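Local coordinates for periplasmic oligopeptide-binding protein (Burkholderia pseudomallei, PDB 3ZS6) that probably binds oligopeptides in the periplasm and hands them to an ABC transport system for uptake across the inner membrane, at residues S112-G117 and G122-R127. Numbering follows the deposited sequence.
Sequences SAIIAG and GDLGIR
Ile114 reaches from its short helix to the backbone at Asp123 and Leu124, and its terminal methyl makes every close approach, an example of how a single branched side chain can tie a helix to the chain that returns past it. The apolar contacts come first. CD1 of Ile114 lies 3.4 Å from N of Leu124 and 3.8 Å from CB of the same residue, so it rests on the main chain of Leu124 more closely than on its side chain. With CG1 anti to the carbonyl carbon (chi1 -67°) and the chain extended beyond it (chi2 162°), the methyl is carried out from the helix. Leu124 adds a looser touch, its CD1 4.1 Å from CD1 of Ile114. Asp123 borders the contact mainly through its backbone, its C 4.0 Å from CD1 of Ile114, with CB further off.

Polar bonds lie around this apolar centre. OD2 of Asp123 is hydrogen-bonded to Gln119 in the intervening loop, while the backbone O of Asp123 accepts a hydrogen bond from ND2 of Asn110. At Gly117, with positive phi, the chain leaves helical geometry in a Schellman motif, its N 2.8 Å from O of Ile114.

The contact thus joins helix 111-115 to the approach to strand 126-128, an outermost strand of the five-stranded antiparallel sheet. Helix 82-93 touches both segments, Ala93 meeting Ile114 and Trp89 meeting Leu124 and Ile126, and Ile126 continues the packing onto strand 133-137.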
ATOM      1  N   SER A 112      -7.122  16.826  10.495  1.00 22.92           N
ATOM      2  CA  SER A 112      -7.159  17.661   9.289  1.00 33.26           C
ATOM      3  C   SER A 112      -6.625  19.072   9.539  1.00 29.10           C
ATOM      4  O   SER A 112      -5.760  19.566   8.808  1.00 22.33           O
ATOM      5  CB  SER A 112      -8.587  17.761   8.740  1.00 40.90           C
ATOM      6  OG  SER A 112      -9.055  16.504   8.294  1.00 44.67           O
ATOM      7  N   ALA A 113      -7.158  19.721  10.570  1.00 24.66           N
ATOM      8  CA  ALA A 113      -6.750  21.072  10.915  1.00 26.44           C
ATOM      9  C   ALA A 113      -5.256  21.124  11.241  1.00 23.19           C
ATOM     10  O   ALA A 113      -4.554  22.058  10.856  1.00 29.25           O
ATOM     11  CB  ALA A 113      -7.578  21.590  12.082  1.00 28.79           C
ATOM     12  N   ILE A 114      -4.773  20.115  11.951  1.00 21.25           N
ATOM     13  CA  ILE A 114      -3.365  20.053  12.321  1.00 20.75           C
ATOM     14  C   ILE A 114      -2.464  19.895  11.090  1.00 21.05           C
ATOM     15  O   ILE A 114      -1.483  20.614  10.925  1.00 22.33           O
ATOM     16  CB  ILE A 114      -3.127  18.899  13.310  1.00 21.84           C
ATOM     17  CG1 ILE A 114      -3.834  19.202  14.637  1.00 19.82           C
ATOM     18  CG2 ILE A 114      -1.629  18.644  13.502  1.00 15.64           C
ATOM     19  CD1 ILE A 114      -4.046  17.971  15.512  1.00 19.64           C
ATOM     20  N   ILE A 115      -2.805  18.937  10.236  1.00 22.00           N
ATOM     21  CA  ILE A 115      -2.095  18.715   8.980  1.00 23.66           C
ATOM     22  C   ILE A 115      -2.043  20.001   8.154  1.00 27.95           C
ATOM     23  O   ILE A 115      -1.038  20.298   7.508  1.00 30.17           O
ATOM     24  CB  ILE A 115      -2.781  17.602   8.168  1.00 23.29           C
ATOM     25  CG1 ILE A 115      -2.610  16.264   8.892  1.00 21.82           C
ATOM     26  CG2 ILE A 115      -2.228  17.549   6.727  1.00 20.26           C
ATOM     27  CD1 ILE A 115      -3.581  15.178   8.450  1.00 24.61           C
ATOM     28  N   ALA A 116      -3.131  20.764   8.190  1.00 24.30           N
ATOM     29  CA  ALA A 116      -3.212  22.021   7.458  1.00 25.22           C
ATOM     30  C   ALA A 116      -2.467  23.150   8.174  1.00 27.64           C
ATOM     31  O   ALA A 116      -2.320  24.249   7.639  1.00 32.02           O
ATOM     32  CB  ALA A 116      -4.670  22.404   7.235  1.00 25.30           C
ATOM     33  N   GLY A 117      -2.007  22.883   9.392  1.00 29.16           N
ATOM     34  CA  GLY A 117      -1.277  23.883  10.154  1.00 25.64           C
ATOM     35  C   GLY A 117      -2.161  24.910  10.840  1.00 27.77           C
ATOM     36  O   GLY A 117      -1.681  25.960  11.268  1.00 31.12           O
ATOM     37  N   GLY A 122      -0.760  19.167  19.534  1.00 25.84           N
ATOM     38  CA  GLY A 122      -1.311  18.806  20.830  1.00 29.43           C
ATOM     39  C   GLY A 122      -2.826  18.661  20.849  1.00 27.98           C
ATOM     40  O   GLY A 122      -3.384  18.039  21.759  1.00 25.33           O
ATOM     41  N   ASP A 123      -3.495  19.227  19.844  1.00 25.98           N
ATOM     42  CA  ASP A 123      -4.957  19.164  19.759  1.00 23.03           C
ATOM     43  C   ASP A 123      -5.494  17.835  19.216  1.00 21.62           C
ATOM     44  O   ASP A 123      -6.706  17.605  19.217  1.00 24.28           O
ATOM     45  CB  ASP A 123      -5.503  20.316  18.906  1.00 24.70           C
ATOM     46  CG  ASP A 123      -5.426  21.665  19.611  1.00 33.04           C
ATOM     47  OD1 ASP A 123      -5.185  21.697  20.837  1.00 36.16           O
ATOM     48  OD2 ASP A 123      -5.624  22.694  18.937  1.00 31.00           O
ATOM     49  N   LEU A 124      -4.603  16.966  18.746  1.00 19.83           N
ATOM     50  CA  LEU A 124      -5.023  15.693  18.156  1.00 19.98           C
ATOM     51  C   LEU A 124      -5.862  14.854  19.127  1.00 24.61           C
ATOM     52  O   LEU A 124      -5.537  14.739  20.314  1.00 20.19           O
ATOM     53  CB  LEU A 124      -3.803  14.890  17.694  1.00 16.41           C
ATOM     54  CG  LEU A 124      -4.033  13.621  16.870  1.00 15.72           C
ATOM     55  CD1 LEU A 124      -4.776  13.943  15.570  1.00 15.24           C
ATOM     56  CD2 LEU A 124      -2.692  12.946  16.567  1.00 13.30           C
ATOM     57  N   GLY A 125      -6.924  14.247  18.610  1.00 22.15           N
ATOM     58  CA  GLY A 125      -7.826  13.460  19.435  1.00 26.35           C
ATOM     59  C   GLY A 125      -7.320  12.099  19.893  1.00 26.80           C
ATOM     60  O   GLY A 125      -8.055  11.115  19.829  1.00 20.97           O
ATOM     61  N   ILE A 126      -6.071  12.025  20.344  1.00 15.76           N
ATOM     62  CA  ILE A 126      -5.608  10.840  21.053  1.00 17.76           C
ATOM     63  C   ILE A 126      -5.111  11.227  22.443  1.00 24.02           C
ATOM     64  O   ILE A 126      -4.328  12.164  22.590  1.00 25.64           O
ATOM     65  CB  ILE A 126      -4.506  10.061  20.301  1.00 19.57           C
ATOM     66  CG1 ILE A 126      -4.115   8.808  21.095  1.00 19.55           C
ATOM     67  CG2 ILE A 126      -3.289  10.935  20.061  1.00 15.06           C
ATOM     68  CD1 ILE A 126      -3.190   7.855  20.348  1.00 14.28           C
ATOM     69  N   ARG A 127      -5.565  10.497  23.456  1.00 20.63           N
ATOM     70  CA  ARG A 127      -5.285  10.870  24.841  1.00 22.29           C
ATOM     71  C   ARG A 127      -4.856   9.681  25.705  1.00 22.19           C
ATOM     72  O   ARG A 127      -5.431   8.591  25.620  1.00 17.68           O
ATOM     73  CB  ARG A 127      -6.519  11.545  25.443  1.00 21.28           C
ATOM     74  CG  ARG A 127      -6.353  12.042  26.862  1.00 37.60           C
ATOM     75  CD  ARG A 127      -7.521  12.943  27.259  1.00 45.29           C
ATOM     76  NE  ARG A 127      -8.781  12.214  27.398  1.00 48.74           N
ATOM     77  CZ  ARG A 127      -9.327  11.882  28.567  1.00 50.68           C
ATOM     78  NH1 ARG A 127      -8.725  12.213  29.705  1.00 46.73           N
ATOM     79  NH2 ARG A 127     -10.478  11.222  28.600  1.00 45.54           N
TER